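Local atomic coordinates of possible adhesin (Caldicellulosiruptor kronotskyensis, PDB entry 4WA0), a protein that probably attaches its extremely thermophilic bacterium to cellulose as a tapirin, this chain being its C-terminal beta-helix domain. Residues F45-L50 with I71-I76; N75-E80 with K98-G103; A85-P90 with Y109-Y114; T93-K98 with Y114-L119; P130-E135 with D150-T155. All coordinates share one frame; numbering follows the deposited sequence.

Followed from the N terminus, the five contacts climb a parallel beta-helix, each closing about one turn. Contact 1 joins 45-50 to 71-76, and contact 2 opens on its last residues, N75 and I76, so that it carries on round the corner to 98-103 on the next sheet. Contact 3 (85-90 with 109-114) crosses contact 2 and ties together two other corners. Contact 4 (93-98 with 114-119) crosses both, sharing K98 with contact 2 and Y114 with contact 3. Contact 5 (130-135 with 150-155) follows in series. Contacts 1, 4 and 5 lie on one sheet, where strands 69-73 and 93-97 are neighbours, as are 112-116 and 132-136.

Contact 1: residues F45-L50 with I71-I76; sequences FNIDNL and IVVRNI
Strands F45-I47 and I71-V73 run parallel with axes 4.7 Å apart and pair F45 with I71, N46 with V72 and I47 with V73, through V72 N to F45 O, I47 N to V72 O and R74 N to I47 O. The bonding continues round the corner, N75 N reaching D48 O and L50 N reaching I76 O. On the inward side the apolar chains lie next to their partners: F45 CD2 is 4.2 Å from I71 CG1, and V73 CG2 touches both I47 CG1 and L50 CB, 4.1 Å from each. At the corner two buried asparagines lie side by side and bond to each other, an arrangement like the asparagine ladders of other beta-helices. N49 OD1 takes N75 ND2 on a lone pair at 2.9 Å and also the backbone I76 N at 3.2 Å, with the two amide planes 82° apart. Asparagine suits the place because one amide can serve both side chain and turning backbone. Outside, the extended R74 chain brings NH1 to D48 OD1 in a 2.9 Å salt bridge, which lies in the guanidinium plane but meets the carboxylate from above. R74 NH2 comes close to N46 ND2, another donor, but bonds N28 OD1, while N46 ND2 bonds E27 OE1. Strands 24-27 and 30-33 flank the contact, and helix 217-224 covers I76.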
# COMPACT_ATOMS: atom_id res chain seq x y z
N PHE A 45 0.24 3.00 -8.02
CA PHE A 45 0.01 1.58 -7.82
C PHE A 45 -1.29 1.17 -8.51
O PHE A 45 -2.34 1.88 -8.44
CB PHE A 45 -0.15 1.27 -6.32
CG PHE A 45 1.04 1.55 -5.42
CD1 PHE A 45 2.33 1.83 -5.88
CD2 PHE A 45 0.85 1.48 -4.04
CE1 PHE A 45 3.36 2.06 -5.01
CE2 PHE A 45 1.89 1.70 -3.18
CZ PHE A 45 3.15 1.97 -3.65
N ASN A 46 -1.27 -0.04 -9.06
CA ASN A 46 -2.49 -0.73 -9.45
C ASN A 46 -2.32 -2.16 -8.92
O ASN A 46 -1.74 -3.01 -9.62
CB ASN A 46 -2.65 -0.71 -10.94
CG ASN A 46 -3.89 -1.47 -11.41
OD1 ASN A 46 -4.96 -1.40 -10.78
ND2 ASN A 46 -3.78 -2.11 -12.58
N ILE A 47 -2.76 -2.39 -7.67
CA ILE A 47 -2.50 -3.61 -6.94
C ILE A 47 -3.71 -4.18 -6.31
O ILE A 47 -4.79 -3.57 -6.28
CB ILE A 47 -1.40 -3.37 -5.85
CG1 ILE A 47 -1.86 -2.34 -4.82
CG2 ILE A 47 -0.08 -3.04 -6.55
CD1 ILE A 47 -0.84 -1.98 -3.78
N ASP A 48 -3.59 -5.41 -5.82
CA ASP A 48 -4.73 -6.06 -5.22
C ASP A 48 -4.92 -5.69 -3.77
O ASP A 48 -6.05 -5.42 -3.37
CB ASP A 48 -4.57 -7.58 -5.25
CG ASP A 48 -4.58 -8.16 -6.68
OD1 ASP A 48 -5.40 -7.75 -7.50
OD2 ASP A 48 -3.79 -9.08 -7.00
N ASN A 49 -3.88 -5.70 -2.97
CA ASN A 49 -4.06 -5.37 -1.57
C ASN A 49 -2.84 -4.51 -1.15
O ASN A 49 -1.74 -4.74 -1.68
CB ASN A 49 -4.05 -6.60 -0.74
CG ASN A 49 -5.17 -7.56 -1.08
OD1 ASN A 49 -6.33 -7.37 -0.68
ND2 ASN A 49 -4.85 -8.59 -1.85
N LEU A 50 -3.05 -3.68 -0.14
CA LEU A 50 -1.99 -2.83 0.44
C LEU A 50 -2.11 -2.90 1.97
O LEU A 50 -3.12 -2.43 2.54
CB LEU A 50 -2.14 -1.40 -0.06
CG LEU A 50 -1.27 -0.29 0.46
CD1 LEU A 50 0.17 -0.62 0.13
CD2 LEU A 50 -1.72 1.03 -0.09
N ILE A 71 -3.09 5.71 -6.36
CA ILE A 71 -3.01 4.42 -5.70
C ILE A 71 -4.34 3.76 -5.94
O ILE A 71 -5.36 4.25 -5.46
CB ILE A 71 -2.66 4.59 -4.21
CG1 ILE A 71 -1.21 5.12 -4.09
CG2 ILE A 71 -2.89 3.31 -3.47
CD1 ILE A 71 -0.87 5.61 -2.74
N VAL A 72 -4.34 2.64 -6.66
CA VAL A 72 -5.55 1.91 -6.92
C VAL A 72 -5.35 0.51 -6.39
O VAL A 72 -4.34 -0.14 -6.69
CB VAL A 72 -5.87 1.85 -8.44
CG1 VAL A 72 -7.02 0.93 -8.72
CG2 VAL A 72 -6.04 3.26 -9.04
N VAL A 73 -6.29 0.11 -5.52
CA VAL A 73 -6.23 -1.12 -4.76
C VAL A 73 -7.54 -1.85 -5.01
O VAL A 73 -8.63 -1.36 -4.66
CB VAL A 73 -5.99 -0.86 -3.27
CG1 VAL A 73 -5.96 -2.19 -2.51
CG2 VAL A 73 -4.69 -0.05 -3.02
N ARG A 74 -7.44 -3.03 -5.62
CA ARG A 74 -8.61 -3.74 -6.11
C ARG A 74 -9.39 -4.40 -5.01
O ARG A 74 -10.59 -4.69 -5.20
CB ARG A 74 -8.22 -4.78 -7.17
CG ARG A 74 -7.56 -4.22 -8.41
CD ARG A 74 -7.13 -5.42 -9.25
NE ARG A 74 -6.31 -5.01 -10.35
CZ ARG A 74 -5.06 -5.40 -10.60
NH1 ARG A 74 -4.45 -6.32 -9.89
NH2 ARG A 74 -4.49 -4.94 -11.71
N ASN A 75 -8.74 -4.72 -3.92
CA ASN A 75 -9.35 -5.36 -2.81
C ASN A 75 -9.17 -4.49 -1.56
O ASN A 75 -9.89 -3.52 -1.41
CB ASN A 75 -8.90 -6.84 -2.69
CG ASN A 75 -9.69 -7.54 -1.65
OD1 ASN A 75 -10.91 -7.33 -1.58
ND2 ASN A 75 -9.06 -8.36 -0.84
N ILE A 76 -8.21 -4.79 -0.69
CA ILE A 76 -8.16 -4.23 0.64
C ILE A 76 -6.93 -3.34 0.90
O ILE A 76 -5.84 -3.70 0.55
CB ILE A 76 -8.20 -5.35 1.71
CG1 ILE A 76 -9.56 -6.07 1.68
CG2 ILE A 76 -7.83 -4.81 3.09
CD1 ILE A 76 -9.66 -7.39 2.42

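Contact 2: residues N75-E80 with K98-G103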
# COMPACT_ATOMS: atom_id res chain seq x y z
N ASN A 75 -8.74 -4.72 -3.92
CA ASN A 75 -9.35 -5.36 -2.81
C ASN A 75 -9.17 -4.49 -1.56
O ASN A 75 -9.89 -3.52 -1.41
CB ASN A 75 -8.90 -6.84 -2.69
CG ASN A 75 -9.69 -7.54 -1.65
OD1 ASN A 75 -10.91 -7.33 -1.58
ND2 ASN A 75 -9.06 -8.36 -0.84
N ILE A 76 -8.21 -4.79 -0.69
CA ILE A 76 -8.16 -4.23 0.64
C ILE A 76 -6.93 -3.34 0.90
O ILE A 76 -5.84 -3.70 0.55
CB ILE A 76 -8.20 -5.35 1.71
CG1 ILE A 76 -9.56 -6.07 1.68
CG2 ILE A 76 -7.83 -4.81 3.09
CD1 ILE A 76 -9.66 -7.39 2.42
N ILE A 77 -7.15 -2.17 1.49
CA ILE A 77 -6.12 -1.39 2.18
C ILE A 77 -6.36 -1.70 3.69
O ILE A 77 -7.44 -1.37 4.24
CB ILE A 77 -6.25 0.13 1.90
CG1 ILE A 77 -6.03 0.43 0.39
CG2 ILE A 77 -5.23 0.92 2.72
CD1 ILE A 77 -6.04 1.85 0.01
N TYR A 78 -5.33 -2.20 4.35
CA TYR A 78 -5.41 -2.47 5.76
C TYR A 78 -4.37 -1.68 6.46
O TYR A 78 -3.23 -1.78 6.13
CB TYR A 78 -5.26 -3.96 6.02
CG TYR A 78 -5.20 -4.37 7.48
CD1 TYR A 78 -4.08 -4.14 8.24
CD2 TYR A 78 -6.24 -5.06 8.08
CE1 TYR A 78 -3.98 -4.58 9.58
CE2 TYR A 78 -6.17 -5.45 9.42
CZ TYR A 78 -5.05 -5.17 10.16
OH TYR A 78 -4.87 -5.57 11.46
N VAL A 79 -4.78 -0.91 7.45
CA VAL A 79 -3.83 -0.13 8.27
C VAL A 79 -4.11 -0.44 9.73
O VAL A 79 -5.18 -0.10 10.25
CB VAL A 79 -3.96 1.36 8.00
CG1 VAL A 79 -2.93 2.18 8.80
CG2 VAL A 79 -3.79 1.66 6.50
N GLU A 80 -3.15 -1.06 10.41
CA GLU A 80 -3.38 -1.39 11.82
C GLU A 80 -3.52 -0.16 12.74
O GLU A 80 -4.35 -0.14 13.69
CB GLU A 80 -2.25 -2.33 12.29
CG GLU A 80 -2.38 -2.77 13.75
CD GLU A 80 -1.11 -3.41 14.33
OE1 GLU A 80 -0.76 -4.51 13.91
OE2 GLU A 80 -0.49 -2.83 15.27
N LYS A 98 -11.44 -0.80 -2.97
CA LYS A 98 -12.72 -1.42 -2.68
C LYS A 98 -12.97 -1.33 -1.16
O LYS A 98 -14.04 -0.92 -0.75
CB LYS A 98 -12.76 -2.88 -3.16
CG LYS A 98 -14.04 -3.61 -2.90
CD LYS A 98 -13.99 -4.96 -3.60
CE LYS A 98 -15.01 -5.91 -3.04
NZ LYS A 98 -14.78 -6.26 -1.61
N THR A 99 -12.03 -1.77 -0.35
CA THR A 99 -12.30 -1.92 1.12
C THR A 99 -11.13 -1.24 1.80
O THR A 99 -10.01 -1.43 1.38
CB THR A 99 -12.36 -3.34 1.56
OG1 THR A 99 -13.44 -4.05 0.90
CG2 THR A 99 -12.51 -3.47 3.09
N ILE A 100 -11.38 -0.32 2.73
CA ILE A 100 -10.28 0.24 3.55
C ILE A 100 -10.63 0.02 5.02
O ILE A 100 -11.79 0.29 5.41
CB ILE A 100 -9.97 1.71 3.21
CG1 ILE A 100 -8.82 2.27 4.07
CG2 ILE A 100 -11.20 2.66 3.31
CD1 ILE A 100 -8.17 3.49 3.55
N TYR A 101 -9.67 -0.46 5.82
CA TYR A 101 -9.83 -0.55 7.23
C TYR A 101 -8.69 0.22 7.86
O TYR A 101 -7.54 -0.00 7.47
CB TYR A 101 -9.74 -2.01 7.65
CG TYR A 101 -9.53 -2.19 9.13
CD1 TYR A 101 -10.61 -1.91 10.04
CD2 TYR A 101 -8.28 -2.46 9.68
CE1 TYR A 101 -10.41 -1.97 11.41
CE2 TYR A 101 -8.10 -2.58 11.07
CZ TYR A 101 -9.14 -2.31 11.92
OH TYR A 101 -8.94 -2.41 13.30
N VAL A 102 -8.99 1.07 8.84
CA VAL A 102 -8.00 1.79 9.63
C VAL A 102 -8.35 1.57 11.09
O VAL A 102 -9.44 1.95 11.56
CB VAL A 102 -7.94 3.26 9.27
CG1 VAL A 102 -6.91 4.02 10.03
CG2 VAL A 102 -7.59 3.47 7.79
N GLY A 103 -7.36 1.06 11.85
CA GLY A 103 -7.57 0.73 13.26
C GLY A 103 -7.58 1.93 14.16
O GLY A 103 -8.28 1.92 15.17
O HOH W 1 -12.76 -6.57 0.30
O HOH W 2 -5.96 -2.19 14.62
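I76-V79 and T99-V102 are joined by five backbone hydrogen bonds in the staggered pattern of parallel strands: T99 N to N75 O, I77 N to T99 O, Y101 N to I77 O, V79 N to Y101 O and G103 N to V79 O. Apolar contacts fill the inward face, where branched residues sit rung upon rung: I77 CB touches I100 CG1 at 4.0 Å and V79 CB lies 4.2 Å from V102 CG2. The aromatic pair is on the other face. Y78 and Y101 both hold CG anti to the backbone N (chi1 175° and 165°), which sends the rings off in the same direction, centroids 5.2 Å apart and planes at 40°. Y101 CD2 lies over one face of Y78, 3.7 Å from CE2, while its hydroxyl reaches D122. Water settles the polar ends at the corner: one molecule gives a proton to N75 OD1 at 2.7 Å, accepts from K98 NZ at 2.8 Å and bonds T99 OG1, itself held by Q118. Strand 50-52 lies on one side of the pair and strand 119-121 on the other; I77 packs inward on I95 and A97 of strand 93-97, and helix 217-224 covers I76 and Y78.

Contact 3: residues A85-P90 with Y109-Y114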
# COMPACT_ATOMS: atom_id res chain seq x y z
N ALA A 85 -2.37 11.03 5.19
CA ALA A 85 -2.05 11.53 3.82
C ALA A 85 -1.62 12.97 3.93
O ALA A 85 -2.40 13.87 4.15
CB ALA A 85 -3.18 11.32 2.89
N ASN A 86 -0.31 13.19 3.88
CA ASN A 86 0.25 14.49 4.07
C ASN A 86 0.03 15.44 2.86
O ASN A 86 -0.28 15.01 1.74
CB ASN A 86 1.75 14.39 4.46
CG ASN A 86 1.95 13.85 5.86
OD1 ASN A 86 1.19 14.20 6.79
ND2 ASN A 86 2.96 13.05 6.04
N ARG A 87 0.23 16.74 3.12
CA ARG A 87 -0.11 17.77 2.19
C ARG A 87 1.10 18.62 1.82
O ARG A 87 1.73 19.28 2.69
CB ARG A 87 -1.18 18.69 2.80
CG ARG A 87 -1.69 19.80 1.90
CD ARG A 87 -2.83 20.55 2.54
NE ARG A 87 -3.33 21.50 1.59
CZ ARG A 87 -4.39 21.31 0.82
NH1 ARG A 87 -5.16 20.25 0.95
NH2 ARG A 87 -4.72 22.26 -0.02
N ILE A 88 1.50 18.58 0.57
CA ILE A 88 2.46 19.59 0.02
C ILE A 88 1.81 20.11 -1.27
O ILE A 88 1.74 19.40 -2.29
CB ILE A 88 3.85 19.01 -0.32
CG1 ILE A 88 4.49 18.35 0.90
CG2 ILE A 88 4.73 20.08 -1.02
CD1 ILE A 88 5.01 19.22 1.99
N SER A 89 1.38 21.36 -1.25
CA SER A 89 0.83 22.00 -2.49
C SER A 89 1.84 21.97 -3.64
O SER A 89 3.00 22.22 -3.42
CB SER A 89 0.44 23.47 -2.24
OG SER A 89 0.37 24.22 -3.46
N PRO A 90 1.42 21.71 -4.89
CA PRO A 90 0.05 21.59 -5.36
C PRO A 90 -0.26 20.10 -5.70
O PRO A 90 -1.11 19.79 -6.56
CB PRO A 90 0.13 22.33 -6.69
CG PRO A 90 1.45 21.92 -7.24
CD PRO A 90 2.34 21.92 -6.02
N TYR A 109 -5.05 15.05 4.69
CA TYR A 109 -4.69 16.45 4.53
C TYR A 109 -4.35 16.78 3.08
O TYR A 109 -4.63 17.88 2.60
CB TYR A 109 -3.52 16.78 5.44
CG TYR A 109 -3.87 16.73 6.94
CD1 TYR A 109 -5.18 16.76 7.38
CD2 TYR A 109 -2.92 16.49 7.86
CE1 TYR A 109 -5.51 16.60 8.73
CE2 TYR A 109 -3.25 16.40 9.23
CZ TYR A 109 -4.53 16.47 9.64
OH TYR A 109 -4.86 16.35 11.01
N GLY A 110 -3.70 15.84 2.37
CA GLY A 110 -3.34 16.14 1.00
C GLY A 110 -4.55 16.19 0.10
O GLY A 110 -5.42 15.35 0.23
N ALA A 111 -4.67 17.22 -0.74
CA ALA A 111 -5.68 17.24 -1.77
C ALA A 111 -5.69 15.96 -2.59
O ALA A 111 -4.65 15.37 -2.76
CB ALA A 111 -5.43 18.40 -2.68
N GLY A 112 -6.84 15.57 -3.08
CA GLY A 112 -6.96 14.38 -3.84
C GLY A 112 -8.36 13.83 -3.81
O GLY A 112 -9.20 14.30 -3.07
N SER A 113 -8.56 12.82 -4.65
CA SER A 113 -9.82 12.11 -4.73
C SER A 113 -9.64 10.71 -4.06
O SER A 113 -8.81 9.88 -4.54
CB SER A 113 -10.25 11.98 -6.18
OG SER A 113 -11.46 11.25 -6.28
N TYR A 114 -10.35 10.55 -2.97
CA TYR A 114 -10.30 9.33 -2.17
C TYR A 114 -11.63 8.63 -2.33
O TYR A 114 -12.66 9.10 -1.79
CB TYR A 114 -9.96 9.68 -0.73
CG TYR A 114 -8.71 10.49 -0.47
CD1 TYR A 114 -8.71 11.90 -0.58
CD2 TYR A 114 -7.53 9.89 -0.08
CE1 TYR A 114 -7.55 12.61 -0.33
CE2 TYR A 114 -6.41 10.62 0.20
CZ TYR A 114 -6.41 11.96 0.05
OH TYR A 114 -5.24 12.64 0.32
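With chi1 at -177° and an extended chain as far as NE, R87 lays its aliphatic part along the Y109 carbonyl and delivers the guanidinium to the same oxygen. The contact stacks two successive corners of the beta-helix, the turns that follow strands 83-85 and 106-108. R87 NH1 donates to Y109 O at 2.9 Å, nearly straight at 165° and in the plane of the guanidinium, while R87 CD rests 3.2 Å from that oxygen. Arginine suits this partly exposed corner because it is long enough to cross to the next turns: the same NH1 also bonds P130 O. Two residues earlier on the same turn, A85 O accepts twice, from Y109 N and G110 N, both at 3.0 Å, the first in the carbonyl plane and the second from well above it. Two bonds on one carbonyl fix the point where the lower chain leaves its strand and the upper one begins to bend. G110 passes very close to the other turn, its CA 3.3 Å from N86 O, and glycine fits because a CB would come too close to that oxygen. A85 CB touches Y114 OH at 3.5 Å, a place for a small methyl. G110 O lies in the plane of the Y114 ring, at its edge, and accepts from Y114 OH at 2.7 Å, from above the carbonyl plane.

Contact 4: residues T93-K98 with Y114-L119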
# COMPACT_ATOMS: atom_id res chain seq x y z
N THR A 93 -3.07 13.38 -3.85
CA THR A 93 -3.03 11.97 -3.42
C THR A 93 -4.35 11.34 -3.73
O THR A 93 -5.36 11.60 -3.08
CB THR A 93 -2.69 11.83 -1.94
OG1 THR A 93 -1.33 12.22 -1.77
CG2 THR A 93 -2.75 10.36 -1.46
N ASN A 94 -4.40 10.55 -4.79
CA ASN A 94 -5.64 9.91 -5.18
C ASN A 94 -5.63 8.43 -4.80
O ASN A 94 -4.62 7.76 -5.07
CB ASN A 94 -5.79 10.00 -6.65
CG ASN A 94 -5.72 11.46 -7.10
OD1 ASN A 94 -6.50 12.26 -6.64
ND2 ASN A 94 -4.74 11.80 -7.93
N ILE A 95 -6.67 7.97 -4.16
CA ILE A 95 -6.71 6.59 -3.63
C ILE A 95 -8.05 6.05 -4.02
O ILE A 95 -9.05 6.64 -3.65
CB ILE A 95 -6.53 6.47 -2.13
CG1 ILE A 95 -5.26 7.18 -1.64
CG2 ILE A 95 -6.51 5.04 -1.75
CD1 ILE A 95 -4.99 7.07 -0.17
N ASP A 96 -8.08 4.90 -4.67
CA ASP A 96 -9.34 4.28 -5.06
C ASP A 96 -9.25 2.82 -4.66
O ASP A 96 -8.43 2.10 -5.28
CB ASP A 96 -9.50 4.45 -6.57
CG ASP A 96 -10.83 3.98 -7.06
OD1 ASP A 96 -11.24 2.88 -6.65
OD2 ASP A 96 -11.44 4.68 -7.95
N ALA A 97 -9.97 2.43 -3.58
CA ALA A 97 -9.94 1.10 -2.98
C ALA A 97 -11.31 0.52 -2.84
O ALA A 97 -12.26 1.23 -2.55
CB ALA A 97 -9.24 1.07 -1.62
N LYS A 98 -11.44 -0.80 -2.97
CA LYS A 98 -12.72 -1.42 -2.68
C LYS A 98 -12.97 -1.33 -1.16
O LYS A 98 -14.04 -0.92 -0.75
CB LYS A 98 -12.76 -2.88 -3.16
CG LYS A 98 -14.04 -3.61 -2.90
CD LYS A 98 -13.99 -4.96 -3.60
CE LYS A 98 -15.01 -5.91 -3.04
NZ LYS A 98 -14.78 -6.26 -1.61
N TYR A 114 -10.35 10.55 -2.97
CA TYR A 114 -10.30 9.33 -2.17
C TYR A 114 -11.63 8.63 -2.33
O TYR A 114 -12.66 9.10 -1.79
CB TYR A 114 -9.96 9.68 -0.73
CG TYR A 114 -8.71 10.49 -0.47
CD1 TYR A 114 -8.71 11.90 -0.58
CD2 TYR A 114 -7.53 9.89 -0.08
CE1 TYR A 114 -7.55 12.61 -0.33
CE2 TYR A 114 -6.41 10.62 0.20
CZ TYR A 114 -6.41 11.96 0.05
OH TYR A 114 -5.24 12.64 0.32
N LYS A 115 -11.65 7.49 -3.03
CA LYS A 115 -12.89 6.80 -3.37
C LYS A 115 -12.85 5.38 -2.82
O LYS A 115 -11.91 4.65 -3.08
CB LYS A 115 -13.10 6.72 -4.90
CG LYS A 115 -13.13 8.08 -5.55
CD LYS A 115 -13.54 7.89 -7.03
CE LYS A 115 -13.58 9.20 -7.81
NZ LYS A 115 -12.20 9.38 -8.36
N PHE A 116 -13.81 5.07 -1.96
CA PHE A 116 -13.90 3.80 -1.26
C PHE A 116 -15.26 3.20 -1.52
O PHE A 116 -16.26 3.88 -1.39
CB PHE A 116 -13.64 3.98 0.21
CG PHE A 116 -12.28 4.64 0.50
CD1 PHE A 116 -11.12 4.06 0.03
CD2 PHE A 116 -12.18 5.84 1.22
CE1 PHE A 116 -9.89 4.68 0.24
CE2 PHE A 116 -10.96 6.43 1.49
CZ PHE A 116 -9.81 5.86 0.98
N VAL A 117 -15.32 1.91 -1.78
CA VAL A 117 -16.59 1.21 -1.74
C VAL A 117 -17.05 1.01 -0.32
O VAL A 117 -18.20 1.40 0.01
CB VAL A 117 -16.56 -0.10 -2.56
CG1 VAL A 117 -17.87 -0.84 -2.44
CG2 VAL A 117 -16.16 0.14 -3.99
N GLN A 118 -16.21 0.44 0.55
CA GLN A 118 -16.53 0.28 1.96
C GLN A 118 -15.36 0.72 2.78
O GLN A 118 -14.20 0.42 2.47
CB GLN A 118 -17.04 -1.08 2.33
CG GLN A 118 -16.25 -2.21 1.86
CD GLN A 118 -16.83 -3.58 2.21
OE1 GLN A 118 -18.01 -3.74 2.58
NE2 GLN A 118 -16.00 -4.59 2.04
N LEU A 119 -15.67 1.52 3.78
CA LEU A 119 -14.72 2.07 4.74
C LEU A 119 -15.08 1.63 6.15
O LEU A 119 -16.24 1.73 6.61
CB LEU A 119 -14.78 3.61 4.64
CG LEU A 119 -13.80 4.39 5.51
CD1 LEU A 119 -13.43 5.67 4.84
CD2 LEU A 119 -14.34 4.64 6.91
O HOH W 3 -10.95 6.88 -10.01
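T93-A97 and Y114-F116 are adjacent rungs of one parallel sheet of the beta-helix, pairing I95 with Y114, D96 with K115 and A97 with F116. K115 N bonds I95 O, A97 N bonds K115 O and V117 N bonds A97 O at a longer 3.2 Å; Q118 N to K98 O, at 2.9 Å, keeps the chains joined as they turn the corner. Inside, Y114 and F116 both place CG anti to the carbonyl carbon (chi1 -54° and -57°), which leans their rings back toward the lower strand. The Y114 ring is approached from two directions: T93 O stands over one face, 3.3 Å from CZ and toward the rim, and I95 CD1 meets the edge at CD2, 3.8 Å away. F116 receives A97 CB at its edge, 3.9 Å from CD1, and I95 CG2 touches CE1; alanine leaves the ring the room it needs beside the strand. On the outer face D96 and K115 do not meet directly, D96 OD2 and K115 NZ being 4.8 Å apart. In the conformer of D96 described, a water bridges them, donating to OD2 and accepting from NZ, while NZ also bonds S113 OG. The chemistry is thus divided: aromatic and branched chains pack the interior, and the opposite charges outside probably attract each other through the bridging water.

Contact 5: residues P130-E135 with D150-T155; sequences PGVNME and DGATVT
M134 O takes T155 N at 2.8 Å and a water at 3.0 Å, and that water also binds T153 OG1 and T155 OG1, tying two rungs of the beta-helix together on its outer face. Threonines suit such a face, since they are beta-branched, as suits a strand, yet offer a hydroxyl to solvent. The strands 132-135 and 153-155 run parallel, with T153 N bonded to V132 O and M134 N to T153 O as well. On the inward face selenomethionine M134 bends at its last torsion, chi3 73°, and lays CE 3.9 Å from V154 CG2, while V132, two residues before it on the same face, packs CB against A152 CB. Both residues also rest with V154 on L127 of strand 125-128, across the interior. E135 and T155 lie side by side outside, E135 CG 4.1 Å from T155 CB. Where direct backbone bonding has not yet begun, G131 and G151 hold positive phi angles (76° and 105°), which glycine adopts readily. P130 CD comes within 3.2 Å of D150 O, and a water links the glycines, accepting from G131 N at 3.2 Å and donating to G151 O at 2.9 Å.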
# COMPACT_ATOMS: atom_id res chain seq x y z
N PRO A 130 -8.38 22.37 1.39
CA PRO A 130 -8.95 22.47 0.09
C PRO A 130 -8.59 21.29 -0.79
O PRO A 130 -7.49 20.77 -0.75
CB PRO A 130 -8.35 23.77 -0.48
CG PRO A 130 -8.07 24.57 0.72
CD PRO A 130 -7.53 23.55 1.70
N GLY A 131 -9.55 20.87 -1.58
CA GLY A 131 -9.31 19.78 -2.51
C GLY A 131 -9.25 18.35 -1.98
O GLY A 131 -8.97 17.44 -2.79
N VAL A 132 -9.48 18.17 -0.69
CA VAL A 132 -9.52 16.86 -0.07
C VAL A 132 -10.97 16.33 -0.22
O VAL A 132 -11.90 16.80 0.51
CB VAL A 132 -9.18 16.92 1.40
CG1 VAL A 132 -9.15 15.48 1.97
CG2 VAL A 132 -7.83 17.59 1.61
N ASN A 133 -11.20 15.42 -1.15
CA ASN A 133 -12.57 15.00 -1.53
C ASN A 133 -12.68 13.50 -1.41
O ASN A 133 -11.95 12.76 -2.11
CB ASN A 133 -12.84 15.42 -2.94
CG ASN A 133 -12.92 16.92 -3.10
OD1 ASN A 133 -13.48 17.58 -2.26
ND2 ASN A 133 -12.22 17.45 -4.09
N MSE A 134 -13.48 13.02 -0.48
CA MSE A 134 -13.79 11.59 -0.35
C MSE A 134 -15.12 11.19 -0.80
O MSE A 134 -16.12 11.91 -0.55
CB MSE A 134 -13.61 11.25 1.13
CG MSE A 134 -13.69 9.76 1.34
SE MSE A 134 -13.24 9.17 3.18
CE MSE A 134 -14.84 9.79 3.96
N GLU A 135 -15.21 10.04 -1.42
CA GLU A 135 -16.54 9.49 -1.83
C GLU A 135 -16.65 8.10 -1.24
O GLU A 135 -15.68 7.34 -1.32
CB GLU A 135 -16.69 9.32 -3.33
CG GLU A 135 -16.53 10.63 -4.01
CD GLU A 135 -16.80 10.68 -5.50
OE1 GLU A 135 -16.99 9.63 -6.17
OE2 GLU A 135 -16.78 11.82 -5.97
N ASP A 150 -12.14 22.86 6.50
CA ASP A 150 -11.14 23.63 5.80
C ASP A 150 -11.19 23.39 4.29
O ASP A 150 -10.15 23.53 3.58
CB ASP A 150 -9.74 23.38 6.38
CG ASP A 150 -9.60 23.78 7.83
OD1 ASP A 150 -10.44 24.53 8.41
OD2 ASP A 150 -8.61 23.34 8.47
N GLY A 151 -12.38 23.12 3.77
CA GLY A 151 -12.57 22.98 2.36
C GLY A 151 -12.75 21.58 1.81
O GLY A 151 -13.05 21.42 0.61
N ALA A 152 -12.55 20.58 2.70
CA ALA A 152 -12.72 19.21 2.36
C ALA A 152 -14.17 18.94 2.05
O ALA A 152 -15.05 19.65 2.57
CB ALA A 152 -12.20 18.31 3.46
N THR A 153 -14.44 17.97 1.21
CA THR A 153 -15.78 17.46 1.00
C THR A 153 -15.88 15.92 1.16
O THR A 153 -14.90 15.21 0.93
CB THR A 153 -16.45 17.84 -0.35
OG1 THR A 153 -15.89 17.14 -1.46
CG2 THR A 153 -16.22 19.34 -0.62
N VAL A 154 -17.07 15.46 1.49
CA VAL A 154 -17.40 14.04 1.54
C VAL A 154 -18.73 13.87 0.80
O VAL A 154 -19.71 14.62 1.04
CB VAL A 154 -17.50 13.46 2.97
CG1 VAL A 154 -17.98 12.05 2.92
CG2 VAL A 154 -16.12 13.51 3.69
N THR A 155 -18.75 12.90 -0.09
CA THR A 155 -19.94 12.52 -0.86
C THR A 155 -20.34 11.12 -0.54
O THR A 155 -19.51 10.20 -0.65
CB THR A 155 -19.71 12.67 -2.36
OG1 THR A 155 -19.39 14.03 -2.65
CG2 THR A 155 -20.95 12.35 -3.14
O HOH W 4 -12.52 20.13 -1.63
O HOH W 5 -11.83 23.16 -1.42
O HOH W 6 -16.56 14.44 -2.14